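PDB 1V9N: malate dehydrogenase from Pyrococcus horikoshii, which catalyses the NAD-dependent interconversion of (S)-malate and oxaloacetate as a homodimer of the LDH2/MDH2 oxidoreductase family. Local coordinates for residues 89-94 with 122-127; 258-263 with 277-282; 100-105 with 131-136; 70-75 with 269-274. One frame throughout, in Å; residues are numbered along the deposited sequence.

Interaction 1 (89-94 with 122-127); sequences LIDGDE and ARNSNH. With NDP (NADPH dihydro-nicotinamide-adenine-dinucleotide phosphate), chain B.
The carboxylate of Asp91 grips both Arg123 and Asn124, each by a different oxygen, between two parallel strands of a beta-alpha-beta unit (strand 87-91, helix 97-115, strand 117-125). OD2 forms a salt bridge with Arg123 NE, a hydrogen bond of 3.1 Å and 173°; the oxygen lies in the guanidinium plane, although that plane stands 84° from the carboxylate. OD1 offers its syn lone pair to Asn124 ND2 at 2.9 Å and, on its anti side, accepts Asp93 N, which closes an Asx turn. CG of Asp91 lies anti to the backbone N (chi1 -172°), beside the carbonyl carbon, which brings OD1 within reach of Asp93 N. Were Asp91 an alanine, Arg123 NE and Asn124 ND2 would probably lose their acceptor, and the Asx turn to Asp93 N its closing bond. The parallel pairing rests on two backbone hydrogen bonds, Arg123 N to Ile90 O (2.9 Å) and Gly92 N to Arg123 O (2.8 Å). Beyond the corner at Asn124 the chain runs on to the cofactor pocket, where NE2 of His127 comes to 3.2 Å from N7N of NADPH. Water 1 links Asp91 OD2 to Arg123 NH2, whose neighbour NH1 is bonded to Ser260 O.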
# COMPACT_ATOMS: atom_id res chain seq x y z
N LEU A 89 -13.15 6.40 -15.72
CA LEU A 89 -13.72 5.15 -15.23
C LEU A 89 -14.00 4.38 -16.52
O LEU A 89 -14.77 4.83 -17.37
CB LEU A 89 -15.00 5.41 -14.44
CG LEU A 89 -15.85 4.18 -14.10
CD1 LEU A 89 -15.00 3.10 -13.45
CD2 LEU A 89 -16.99 4.60 -13.18
N ILE A 90 -13.36 3.23 -16.66
CA ILE A 90 -13.47 2.42 -17.86
C ILE A 90 -14.20 1.09 -17.64
O ILE A 90 -14.09 0.49 -16.57
CB ILE A 90 -12.05 2.05 -18.39
CG1 ILE A 90 -11.24 3.32 -18.67
CG2 ILE A 90 -12.15 1.14 -19.60
CD1 ILE A 90 -11.85 4.26 -19.68
N ASP A 91 -14.95 0.65 -18.65
CA ASP A 91 -15.62 -0.65 -18.58
C ASP A 91 -14.91 -1.49 -19.65
O ASP A 91 -14.94 -1.15 -20.84
CB ASP A 91 -17.11 -0.54 -18.89
CG ASP A 91 -17.85 -1.86 -18.64
OD1 ASP A 91 -17.60 -2.82 -19.39
OD2 ASP A 91 -18.67 -1.93 -17.69
N GLY A 92 -14.26 -2.56 -19.21
CA GLY A 92 -13.51 -3.42 -20.11
C GLY A 92 -14.26 -4.27 -21.11
O GLY A 92 -13.64 -4.89 -21.98
N ASP A 93 -15.58 -4.31 -21.00
CA ASP A 93 -16.41 -5.09 -21.92
C ASP A 93 -15.91 -6.54 -22.03
O ASP A 93 -15.94 -7.14 -23.10
CB ASP A 93 -16.41 -4.41 -23.29
CG ASP A 93 -17.52 -4.94 -24.21
OD1 ASP A 93 -18.60 -5.29 -23.71
OD2 ASP A 93 -17.30 -4.98 -25.45
N GLU A 94 -15.45 -7.08 -20.91
CA GLU A 94 -14.95 -8.46 -20.80
C GLU A 94 -13.76 -8.82 -21.68
O GLU A 94 -13.54 -10.00 -21.98
CB GLU A 94 -16.11 -9.45 -21.03
CG GLU A 94 -17.25 -9.24 -20.04
CD GLU A 94 -18.21 -10.41 -19.97
OE1 GLU A 94 -17.76 -11.57 -19.89
OE2 GLU A 94 -19.44 -10.15 -19.97
N ALA A 122 -10.75 0.54 -13.88
CA ALA A 122 -11.50 -0.27 -14.81
C ALA A 122 -12.28 -1.39 -14.14
O ALA A 122 -11.83 -1.97 -13.15
CB ALA A 122 -10.56 -0.86 -15.87
N ARG A 123 -13.47 -1.67 -14.66
CA ARG A 123 -14.29 -2.75 -14.15
C ARG A 123 -14.62 -3.60 -15.36
O ARG A 123 -14.29 -3.24 -16.49
CB ARG A 123 -15.59 -2.22 -13.53
CG ARG A 123 -16.56 -1.65 -14.56
CD ARG A 123 -17.80 -1.09 -13.90
NE ARG A 123 -18.75 -0.57 -14.89
CZ ARG A 123 -19.54 0.48 -14.67
NH1 ARG A 123 -19.49 1.11 -13.50
NH2 ARG A 123 -20.39 0.88 -15.61
N ASN A 124 -15.29 -4.73 -15.11
CA ASN A 124 -15.69 -5.65 -16.17
C ASN A 124 -14.53 -6.06 -17.07
O ASN A 124 -14.63 -6.05 -18.30
CB ASN A 124 -16.82 -5.02 -17.00
CG ASN A 124 -17.54 -6.05 -17.87
OD1 ASN A 124 -17.52 -7.24 -17.58
ND2 ASN A 124 -18.19 -5.58 -18.93
N SER A 125 -13.42 -6.44 -16.43
CA SER A 125 -12.23 -6.87 -17.14
C SER A 125 -11.94 -8.34 -16.79
O SER A 125 -12.81 -9.05 -16.29
CB SER A 125 -11.05 -5.98 -16.74
OG SER A 125 -9.87 -6.32 -17.45
N ASN A 126 -10.72 -8.79 -17.07
CA ASN A 126 -10.30 -10.16 -16.80
C ASN A 126 -8.90 -10.17 -16.20
O ASN A 126 -8.26 -9.13 -16.11
CB ASN A 126 -10.33 -10.98 -18.11
CG ASN A 126 -11.70 -11.56 -18.41
OD1 ASN A 126 -12.17 -12.45 -17.69
ND2 ASN A 126 -12.36 -11.05 -19.45
N HIS A 127 -8.43 -11.35 -15.80
CA HIS A 127 -7.10 -11.48 -15.20
C HIS A 127 -6.06 -10.81 -16.09
O HIS A 127 -5.97 -11.13 -17.27
CB HIS A 127 -6.77 -12.97 -15.01
CG HIS A 127 -5.43 -13.22 -14.40
ND1 HIS A 127 -4.30 -13.45 -15.16
CD2 HIS A 127 -5.04 -13.32 -13.11
CE1 HIS A 127 -3.27 -13.67 -14.36
NE2 HIS A 127 -3.69 -13.60 -13.11
PA NDP B . 7.51 -11.67 -4.53
O1A NDP B . 8.13 -12.50 -5.53
O2A NDP B . 7.52 -12.01 -3.06
O5B NDP B . 8.12 -10.16 -4.73
C5B NDP B . 7.69 -9.06 -3.90
C4B NDP B . 8.45 -7.83 -4.42
O4B NDP B . 9.62 -7.75 -3.58
C3B NDP B . 8.96 -7.84 -5.84
O3B NDP B . 8.82 -6.49 -6.37
C2B NDP B . 10.39 -8.24 -5.78
O2B NDP B . 11.24 -7.82 -6.87
C1B NDP B . 10.77 -7.74 -4.43
N9A NDP B . 11.79 -8.55 -3.71
C8A NDP B . 11.95 -9.97 -3.67
N7A NDP B . 12.96 -10.31 -2.90
C5A NDP B . 13.48 -9.15 -2.41
C6A NDP B . 14.56 -8.82 -1.53
N6A NDP B . 15.31 -9.79 -0.99
N1A NDP B . 14.84 -7.50 -1.24
C2A NDP B . 14.07 -6.49 -1.79
N3A NDP B . 13.03 -6.70 -2.62
C4A NDP B . 12.79 -8.06 -2.90
O3 NDP B . 6.02 -11.31 -4.86
PN NDP B . 4.62 -12.05 -5.01
O1N NDP B . 3.76 -11.44 -4.00
O2N NDP B . 4.99 -13.49 -4.85
O5D NDP B . 4.23 -11.66 -6.50
C5D NDP B . 3.70 -12.62 -7.46
C4D NDP B . 3.41 -11.92 -8.84
O4D NDP B . 2.08 -12.26 -9.19
C3D NDP B . 3.47 -10.37 -8.88
O3D NDP B . 4.13 -9.98 -10.09
C2D NDP B . 2.02 -9.91 -8.79
O2D NDP B . 1.84 -8.66 -9.41
C1D NDP B . 1.29 -11.10 -9.47
N1N NDP B . -0.09 -11.33 -8.96
C2N NDP B . -1.15 -11.12 -9.89
C3N NDP B . -2.50 -11.35 -9.41
C7N NDP B . -3.63 -11.16 -10.32
O7N NDP B . -4.81 -11.35 -9.99
N7N NDP B . -3.42 -10.76 -11.61
C4N NDP B . -2.68 -11.78 -8.06
C5N NDP B . -1.63 -11.97 -7.17
C6N NDP B . -0.33 -11.75 -7.61
P2B NDP B . 11.69 -8.70 -8.06
O1X NDP B . 13.11 -8.33 -8.20
O2X NDP B . 10.91 -8.35 -9.29
O3X NDP B . 11.52 -10.18 -7.71
O HOH W 1 -21.23 -0.30 -18.38
O HOH W 2 -20.73 -7.67 -19.86

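Interaction 2 (258-263 with 277-282); sequences ILSGGT and NVCHFF
Cys279 SG sits in a bend at the Schellman motif of Gly261, which follows helix 242-258, between Ser260 and Thr263; the sulfur comes from strand 278-285 of the mixed sheet, and the contact joins that helix end to the strand. Van der Waals packing makes up most of it. SG lies 3.7 Å from Gly262 CA, and Ser260 OG and Thr263 N are at similar range. The sulfur stands anti to the carbonyl carbon of its own residue (chi1 -61°), which directs it into the bend. A side chain on Gly262 would run into it, since a CB there would fall only 2.3 Å from SG. The second packing patch is Thr263 against Asn277: the methyl CG2 meets the amide nitrogen ND2 at 3.4 Å, the two side chains crossing at a slant.

Polar links are few, and no direct hydrogen bond spans the two segments. Gly262 N makes a weak bond to Ser260 OG, which is also bonded to Ser256 O in the helix. The other end of the Asn277 amide, OD1, accepts from Asn124 N, tying the start of the strand to the neighbouring one. Water supplies the remaining bridge: water 3 donates to Gly261 O at 3.1 Å and accepts a weak bond from Asn277 ND2 at 3.4 Å.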
# COMPACT_ATOMS: atom_id res chain seq x y z
N ILE A 258 -14.97 -1.58 -5.68
CA ILE A 258 -16.04 -0.74 -5.15
C ILE A 258 -16.16 0.61 -5.86
O ILE A 258 -17.25 0.99 -6.31
CB ILE A 258 -15.86 -0.48 -3.63
CG1 ILE A 258 -15.70 -1.81 -2.88
CG2 ILE A 258 -17.08 0.26 -3.09
CD1 ILE A 258 -16.89 -2.75 -3.03
N LEU A 259 -15.05 1.33 -5.96
CA LEU A 259 -15.05 2.65 -6.60
C LEU A 259 -15.47 2.65 -8.07
O LEU A 259 -16.04 3.62 -8.56
CB LEU A 259 -13.67 3.28 -6.46
CG LEU A 259 -13.46 4.69 -7.04
CD1 LEU A 259 -14.42 5.68 -6.37
CD2 LEU A 259 -12.01 5.10 -6.83
N SER A 260 -15.18 1.56 -8.78
CA SER A 260 -15.50 1.47 -10.19
C SER A 260 -16.94 1.05 -10.47
O SER A 260 -17.40 1.11 -11.61
CB SER A 260 -14.58 0.46 -10.88
OG SER A 260 -14.90 -0.85 -10.44
N GLY A 261 -17.65 0.62 -9.43
CA GLY A 261 -19.00 0.15 -9.64
C GLY A 261 -18.93 -1.27 -10.18
O GLY A 261 -19.90 -1.79 -10.75
N GLY A 262 -17.77 -1.90 -10.03
CA GLY A 262 -17.59 -3.27 -10.48
C GLY A 262 -18.00 -4.21 -9.35
O GLY A 262 -19.16 -4.22 -8.96
N THR A 263 -17.06 -5.00 -8.84
CA THR A 263 -17.38 -5.89 -7.72
C THR A 263 -16.10 -6.23 -6.97
O THR A 263 -15.00 -6.02 -7.48
CB THR A 263 -18.07 -7.19 -8.20
OG1 THR A 263 -18.67 -7.85 -7.08
CG2 THR A 263 -17.07 -8.15 -8.84
N ASN A 277 -15.71 -10.01 -14.12
CA ASN A 277 -15.71 -8.72 -13.45
C ASN A 277 -14.46 -8.44 -12.62
O ASN A 277 -14.55 -8.02 -11.47
CB ASN A 277 -16.98 -8.58 -12.61
CG ASN A 277 -17.47 -7.14 -12.51
OD1 ASN A 277 -16.96 -6.25 -13.20
ND2 ASN A 277 -18.46 -6.91 -11.66
N VAL A 278 -13.29 -8.69 -13.19
CA VAL A 278 -12.04 -8.39 -12.50
C VAL A 278 -11.92 -6.87 -12.67
O VAL A 278 -12.25 -6.34 -13.73
CB VAL A 278 -10.82 -9.06 -13.17
CG1 VAL A 278 -9.55 -8.63 -12.46
CG2 VAL A 278 -10.96 -10.57 -13.11
N CYS A 279 -11.48 -6.18 -11.62
CA CYS A 279 -11.35 -4.73 -11.69
C CYS A 279 -9.91 -4.30 -11.44
O CYS A 279 -9.18 -4.97 -10.71
CB CYS A 279 -12.29 -4.08 -10.68
SG CYS A 279 -14.07 -4.45 -10.97
N HIS A 280 -9.50 -3.19 -12.04
CA HIS A 280 -8.14 -2.70 -11.89
C HIS A 280 -8.08 -1.23 -11.50
O HIS A 280 -9.04 -0.48 -11.69
CB HIS A 280 -7.36 -2.85 -13.21
CG HIS A 280 -7.61 -4.12 -13.95
ND1 HIS A 280 -7.50 -5.37 -13.36
CD2 HIS A 280 -7.93 -4.35 -15.24
CE1 HIS A 280 -7.74 -6.30 -14.26
NE2 HIS A 280 -8.00 -5.71 -15.42
N PHE A 281 -6.93 -0.83 -10.96
CA PHE A 281 -6.68 0.54 -10.54
C PHE A 281 -5.34 0.95 -11.16
O PHE A 281 -4.36 0.22 -11.05
CB PHE A 281 -6.57 0.63 -9.01
CG PHE A 281 -6.18 2.00 -8.50
CD1 PHE A 281 -7.15 2.98 -8.29
CD2 PHE A 281 -4.85 2.32 -8.26
CE1 PHE A 281 -6.80 4.25 -7.83
CE2 PHE A 281 -4.48 3.59 -7.80
CZ PHE A 281 -5.46 4.56 -7.59
N PHE A 282 -5.31 2.10 -11.83
CA PHE A 282 -4.08 2.59 -12.45
C PHE A 282 -3.89 4.04 -12.04
O PHE A 282 -4.83 4.84 -12.07
CB PHE A 282 -4.16 2.50 -13.97
CG PHE A 282 -4.48 1.12 -14.48
CD1 PHE A 282 -3.49 0.14 -14.57
CD2 PHE A 282 -5.78 0.78 -14.84
CE1 PHE A 282 -3.79 -1.15 -15.00
CE2 PHE A 282 -6.10 -0.51 -15.28
CZ PHE A 282 -5.09 -1.48 -15.36
O HOH W 3 -20.80 -4.46 -12.01

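Interaction 3 (100-105 with 131-136); sequences VGYRSM and AGYYAL. With NDP (NADPH dihydro-nicotinamide-adenine-dinucleotide phosphate), chain B.
Two helices that flank the central sheet, 97-115 and 132-139, pack here with their axes 10.0 Å apart at closest approach and a crossing angle of -25°, and Tyr134 does most of the touching. CD1 and CE1 of its ring lie against the backbone of helix 97-115, which meets the ring obliquely, CE1 being 3.6 Å from Gly101 C. Any CB at Gly101 would fall 2.6 Å from CE1, so the missing side chain is what allows the ring to come this near. With CG anti to the carbonyl carbon (chi1 -51°) the ring reaches across to that helix, and its hydroxyl is bonded to Tyr128 O.

Helix 97-115 is the crossover of the beta-alpha-beta unit, so this contact sets the second helix beside that crossover. The chain of selenomethionine Met105 bends at chi2 and chi3, and its CE comes to 3.1 Å from Tyr134 O and 4.0 Å from Tyr134 CB. The ring of Tyr133 puts CD2 3.5 Å above one face of the Tyr134 ring, toward its rim, while its OH comes to 4.1 Å from Tyr102 CD1 and is bonded to Asp42. Replacing Tyr134 by an alanine would probably open a gap beside Gly101, leave Tyr128 O without the hydroxyl, and take away the face under Tyr133 CD2. At the start of the second helix, Ala131 N donates to O2D of NADPH at 3.1 Å, with an N-H...O angle of 158°; NADPH is held as well by Asp184 and by His243 of the second subunit.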
# COMPACT_ATOMS: atom_id res chain seq x y z
N VAL A 100 -7.27 -4.51 -21.73
CA VAL A 100 -7.96 -3.50 -20.93
C VAL A 100 -6.94 -2.70 -20.10
O VAL A 100 -6.99 -1.47 -20.05
CB VAL A 100 -9.00 -4.16 -19.98
CG1 VAL A 100 -9.61 -3.11 -19.05
CG2 VAL A 100 -10.10 -4.85 -20.80
N GLY A 101 -6.01 -3.41 -19.46
CA GLY A 101 -5.00 -2.76 -18.64
C GLY A 101 -4.03 -1.91 -19.46
O GLY A 101 -3.60 -0.84 -19.01
N TYR A 102 -3.66 -2.38 -20.64
CA TYR A 102 -2.75 -1.65 -21.52
C TYR A 102 -3.36 -0.32 -21.95
O TYR A 102 -2.72 0.73 -21.87
CB TYR A 102 -2.44 -2.48 -22.77
CG TYR A 102 -1.46 -1.82 -23.72
CD1 TYR A 102 -0.08 -1.92 -23.51
CD2 TYR A 102 -1.90 -1.08 -24.82
CE1 TYR A 102 0.83 -1.32 -24.38
CE2 TYR A 102 -1.00 -0.47 -25.70
CZ TYR A 102 0.37 -0.61 -25.47
OH TYR A 102 1.28 -0.04 -26.33
N ARG A 103 -4.61 -0.36 -22.41
CA ARG A 103 -5.30 0.85 -22.85
C ARG A 103 -5.60 1.79 -21.69
O ARG A 103 -5.53 3.02 -21.83
CB ARG A 103 -6.61 0.50 -23.57
CG ARG A 103 -6.43 -0.35 -24.82
CD ARG A 103 -5.60 0.38 -25.87
NE ARG A 103 -5.11 -0.54 -26.90
CZ ARG A 103 -4.28 -0.19 -27.88
NH1 ARG A 103 -3.83 1.06 -27.97
NH2 ARG A 103 -3.87 -1.10 -28.76
N SER A 104 -5.94 1.21 -20.54
CA SER A 104 -6.23 2.01 -19.35
C SER A 104 -4.97 2.74 -18.87
O SER A 104 -5.03 3.92 -18.52
CB SER A 104 -6.76 1.13 -18.22
OG SER A 104 -8.05 0.64 -18.52
N MSE A 105 -3.84 2.04 -18.86
CA MSE A 105 -2.60 2.65 -18.40
C MSE A 105 -2.11 3.71 -19.40
O MSE A 105 -1.58 4.73 -18.99
CB MSE A 105 -1.51 1.59 -18.18
CG MSE A 105 -0.19 2.16 -17.67
SE MSE A 105 -0.37 3.31 -16.09
CE MSE A 105 -0.06 2.00 -14.71
N ALA A 131 0.99 -7.29 -12.10
CA ALA A 131 0.65 -5.88 -11.92
C ALA A 131 1.82 -4.97 -12.31
O ALA A 131 1.62 -3.88 -12.82
CB ALA A 131 0.24 -5.63 -10.47
N GLY A 132 3.04 -5.44 -12.06
CA GLY A 132 4.21 -4.64 -12.38
C GLY A 132 4.34 -4.28 -13.84
O GLY A 132 4.97 -3.28 -14.20
N TYR A 133 3.75 -5.09 -14.71
CA TYR A 133 3.79 -4.83 -16.14
C TYR A 133 3.21 -3.46 -16.49
O TYR A 133 3.75 -2.74 -17.32
CB TYR A 133 3.02 -5.92 -16.89
CG TYR A 133 2.89 -5.68 -18.38
CD1 TYR A 133 3.92 -6.02 -19.26
CD2 TYR A 133 1.74 -5.10 -18.90
CE1 TYR A 133 3.79 -5.80 -20.63
CE2 TYR A 133 1.61 -4.86 -20.27
CZ TYR A 133 2.63 -5.22 -21.12
OH TYR A 133 2.48 -4.99 -22.47
N TYR A 134 2.10 -3.10 -15.85
CA TYR A 134 1.45 -1.81 -16.12
C TYR A 134 2.17 -0.66 -15.42
O TYR A 134 2.32 0.42 -15.98
CB TYR A 134 -0.02 -1.89 -15.69
CG TYR A 134 -0.70 -3.11 -16.28
CD1 TYR A 134 -1.18 -3.11 -17.59
CD2 TYR A 134 -0.72 -4.31 -15.58
CE1 TYR A 134 -1.66 -4.28 -18.19
CE2 TYR A 134 -1.20 -5.49 -16.17
CZ TYR A 134 -1.66 -5.46 -17.47
OH TYR A 134 -2.08 -6.63 -18.06
N ALA A 135 2.65 -0.90 -14.20
CA ALA A 135 3.36 0.15 -13.48
C ALA A 135 4.62 0.53 -14.26
O ALA A 135 4.95 1.71 -14.36
CB ALA A 135 3.75 -0.33 -12.08
N LEU A 136 5.30 -0.47 -14.82
CA LEU A 136 6.53 -0.24 -15.59
C LEU A 136 6.31 0.62 -16.81
O LEU A 136 7.20 1.38 -17.22
CB LEU A 136 7.16 -1.57 -16.02
CG LEU A 136 8.11 -2.23 -15.03
CD1 LEU A 136 8.62 -3.55 -15.61
CD2 LEU A 136 9.29 -1.30 -14.74
PA NDP B . 7.51 -11.67 -4.53
O1A NDP B . 8.13 -12.50 -5.53
O2A NDP B . 7.52 -12.01 -3.06
O5B NDP B . 8.12 -10.16 -4.73
C5B NDP B . 7.69 -9.06 -3.90
C4B NDP B . 8.45 -7.83 -4.42
O4B NDP B . 9.62 -7.75 -3.58
C3B NDP B . 8.96 -7.84 -5.84
O3B NDP B . 8.82 -6.49 -6.37
C2B NDP B . 10.39 -8.24 -5.78
O2B NDP B . 11.24 -7.82 -6.87
C1B NDP B . 10.77 -7.74 -4.43
N9A NDP B . 11.79 -8.55 -3.71
C8A NDP B . 11.95 -9.97 -3.67
N7A NDP B . 12.96 -10.31 -2.90
C5A NDP B . 13.48 -9.15 -2.41
C6A NDP B . 14.56 -8.82 -1.53
N6A NDP B . 15.31 -9.79 -0.99
N1A NDP B . 14.84 -7.50 -1.24
C2A NDP B . 14.07 -6.49 -1.79
N3A NDP B . 13.03 -6.70 -2.62
C4A NDP B . 12.79 -8.06 -2.90
O3 NDP B . 6.02 -11.31 -4.86
PN NDP B . 4.62 -12.05 -5.01
O1N NDP B . 3.76 -11.44 -4.00
O2N NDP B . 4.99 -13.49 -4.85
O5D NDP B . 4.23 -11.66 -6.50
C5D NDP B . 3.70 -12.62 -7.46
C4D NDP B . 3.41 -11.92 -8.84
O4D NDP B . 2.08 -12.26 -9.19
C3D NDP B . 3.47 -10.37 -8.88
O3D NDP B . 4.13 -9.98 -10.09
C2D NDP B . 2.02 -9.91 -8.79
O2D NDP B . 1.84 -8.66 -9.41
C1D NDP B . 1.29 -11.10 -9.47
N1N NDP B . -0.09 -11.33 -8.96
C2N NDP B . -1.15 -11.12 -9.89
C3N NDP B . -2.50 -11.35 -9.41
C7N NDP B . -3.63 -11.16 -10.32
O7N NDP B . -4.81 -11.35 -9.99
N7N NDP B . -3.42 -10.76 -11.61
C4N NDP B . -2.68 -11.78 -8.06
C5N NDP B . -1.63 -11.97 -7.17
C6N NDP B . -0.33 -11.75 -7.61
P2B NDP B . 11.69 -8.70 -8.06
O1X NDP B . 13.11 -8.33 -8.20
O2X NDP B . 10.91 -8.35 -9.29
O3X NDP B . 11.52 -10.18 -7.71

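Interaction 4 (70-75 with 269-274); sequences GGVNLH and KNTSEK
Gly71 packs tightly against the type I beta turn Asn270-Glu273, one residue beyond the Schellman motif with which Gly70 ends helix 60-69. Its CA lies 3.4 Å from Ser272 O as a CA-H...O contact and 3.6 Å from Glu273 O. A side chain at this position would have no room: a CB would come within 2.3 Å of Ser272 O and 2.5 Å of Thr271 O. Beside the glycine, one apolar pair closes the buried side. Val72 CG2 meets Thr271 CG2 at 3.5 Å. The threonine methyl stands anti to the backbone N, while the hydroxyl on the other branch accepts from Arg62 NE of helix 60-69. No hydrogen bond spans the two segments, so the fit rests on shape; Ser69 OG, bonded to Ser272 O, supplies a nearby polar tie.

The other side is looser and faces solvent. There the exposed Lys274 runs extended past Gly70, touching it only by its aliphatic part. Within 269-274, Lys269 NZ reaches back to Lys274 O at 3.3 Å. Lys274 CG lies 3.6 Å from Gly70 O.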
# COMPACT_ATOMS: atom_id res chain seq x y z
N GLY A 70 -16.12 -18.08 -24.49
CA GLY A 70 -16.80 -16.80 -24.61
C GLY A 70 -16.68 -15.98 -23.33
O GLY A 70 -17.33 -14.94 -23.18
N GLY A 71 -15.83 -16.44 -22.41
CA GLY A 71 -15.62 -15.73 -21.16
C GLY A 71 -14.70 -14.54 -21.36
O GLY A 71 -14.57 -13.68 -20.49
N VAL A 72 -14.05 -14.50 -22.52
CA VAL A 72 -13.16 -13.40 -22.89
C VAL A 72 -13.65 -12.85 -24.22
O VAL A 72 -13.77 -13.58 -25.20
CB VAL A 72 -11.70 -13.90 -23.05
CG1 VAL A 72 -10.82 -12.78 -23.59
CG2 VAL A 72 -11.16 -14.38 -21.72
N ASN A 73 -13.94 -11.55 -24.26
CA ASN A 73 -14.43 -10.89 -25.47
C ASN A 73 -13.25 -10.64 -26.42
O ASN A 73 -12.27 -10.01 -26.04
CB ASN A 73 -15.10 -9.56 -25.10
CG ASN A 73 -15.85 -8.93 -26.26
OD1 ASN A 73 -15.53 -9.14 -27.43
ND2 ASN A 73 -16.86 -8.13 -25.94
N LEU A 74 -13.36 -11.12 -27.66
CA LEU A 74 -12.30 -10.95 -28.65
C LEU A 74 -12.20 -9.51 -29.17
O LEU A 74 -11.11 -9.04 -29.49
CB LEU A 74 -12.52 -11.90 -29.83
CG LEU A 74 -12.28 -13.39 -29.58
CD1 LEU A 74 -12.63 -14.19 -30.81
CD2 LEU A 74 -10.83 -13.61 -29.21
N HIS A 75 -13.34 -8.83 -29.25
CA HIS A 75 -13.36 -7.45 -29.73
C HIS A 75 -14.10 -6.58 -28.74
O HIS A 75 -15.23 -6.14 -29.00
CB HIS A 75 -14.01 -7.40 -31.11
CG HIS A 75 -13.41 -8.35 -32.10
ND1 HIS A 75 -12.26 -8.05 -32.80
CD2 HIS A 75 -13.82 -9.55 -32.54
CE1 HIS A 75 -12.00 -9.04 -33.64
NE2 HIS A 75 -12.93 -9.96 -33.50
N LYS A 269 -15.28 -13.92 -10.77
CA LYS A 269 -15.34 -15.28 -11.32
C LYS A 269 -14.09 -15.64 -12.11
O LYS A 269 -13.29 -14.77 -12.46
CB LYS A 269 -16.53 -15.42 -12.27
CG LYS A 269 -17.89 -15.03 -11.72
CD LYS A 269 -18.93 -15.17 -12.83
CE LYS A 269 -20.27 -14.57 -12.45
NZ LYS A 269 -21.23 -14.63 -13.60
N ASN A 270 -13.94 -16.93 -12.41
CA ASN A 270 -12.80 -17.40 -13.19
C ASN A 270 -12.90 -16.83 -14.59
O ASN A 270 -13.99 -16.47 -15.04
CB ASN A 270 -12.78 -18.93 -13.25
CG ASN A 270 -12.60 -19.57 -11.89
OD1 ASN A 270 -13.51 -19.55 -11.05
ND2 ASN A 270 -11.42 -20.13 -11.65
N THR A 271 -11.77 -16.76 -15.28
CA THR A 271 -11.71 -16.22 -16.64
C THR A 271 -12.68 -16.84 -17.65
O THR A 271 -13.24 -16.12 -18.48
CB THR A 271 -10.28 -16.35 -17.21
OG1 THR A 271 -9.35 -15.72 -16.31
CG2 THR A 271 -10.19 -15.67 -18.58
N SER A 272 -12.86 -18.15 -17.59
CA SER A 272 -13.75 -18.86 -18.52
C SER A 272 -15.21 -18.45 -18.39
O SER A 272 -16.00 -18.62 -19.32
CB SER A 272 -13.64 -20.37 -18.30
OG SER A 272 -12.34 -20.83 -18.58
N GLU A 273 -15.56 -17.91 -17.24
CA GLU A 273 -16.92 -17.47 -16.99
C GLU A 273 -17.19 -16.10 -17.59
O GLU A 273 -16.30 -15.25 -17.64
CB GLU A 273 -17.18 -17.41 -15.48
CG GLU A 273 -17.40 -18.77 -14.84
CD GLU A 273 -18.73 -19.36 -15.23
OE1 GLU A 273 -19.78 -18.84 -14.78
OE2 GLU A 273 -18.74 -20.34 -16.00
N LYS A 274 -18.42 -15.89 -18.05
CA LYS A 274 -18.79 -14.59 -18.58
C LYS A 274 -18.99 -13.72 -17.34
O LYS A 274 -19.37 -14.22 -16.29
CB LYS A 274 -20.09 -14.68 -19.38
CG LYS A 274 -19.95 -15.41 -20.71
CD LYS A 274 -21.20 -15.28 -21.55
CE LYS A 274 -21.00 -15.85 -22.94
NZ LYS A 274 -22.22 -15.72 -23.78

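How the interactions relate
Interaction 3 is the buried contact, 9 Å from the chain centre, and is made by apolar and aromatic packing; interactions 1, 2 and 4 are partly buried, with 4 farthest out at 18 Å. Interactions 1 and 2 share the sheet, through the adjacent strands 117-125 and 278-285, and meet where Ser125 OG faces His280 NE2 at 2.8 Å. Interactions 1 and 3 share the beta-alpha-beta unit, and Phe282 links 2 to 3. Their chemistry follows their place: strand-end pairing and charge in 1, sulfur and methyl packing in 2, close-fitting glycine backbone in 4. Interaction 4 touches 1 through Glu94 O and Asn73 N, 2.8 Å apart, but does not touch 3.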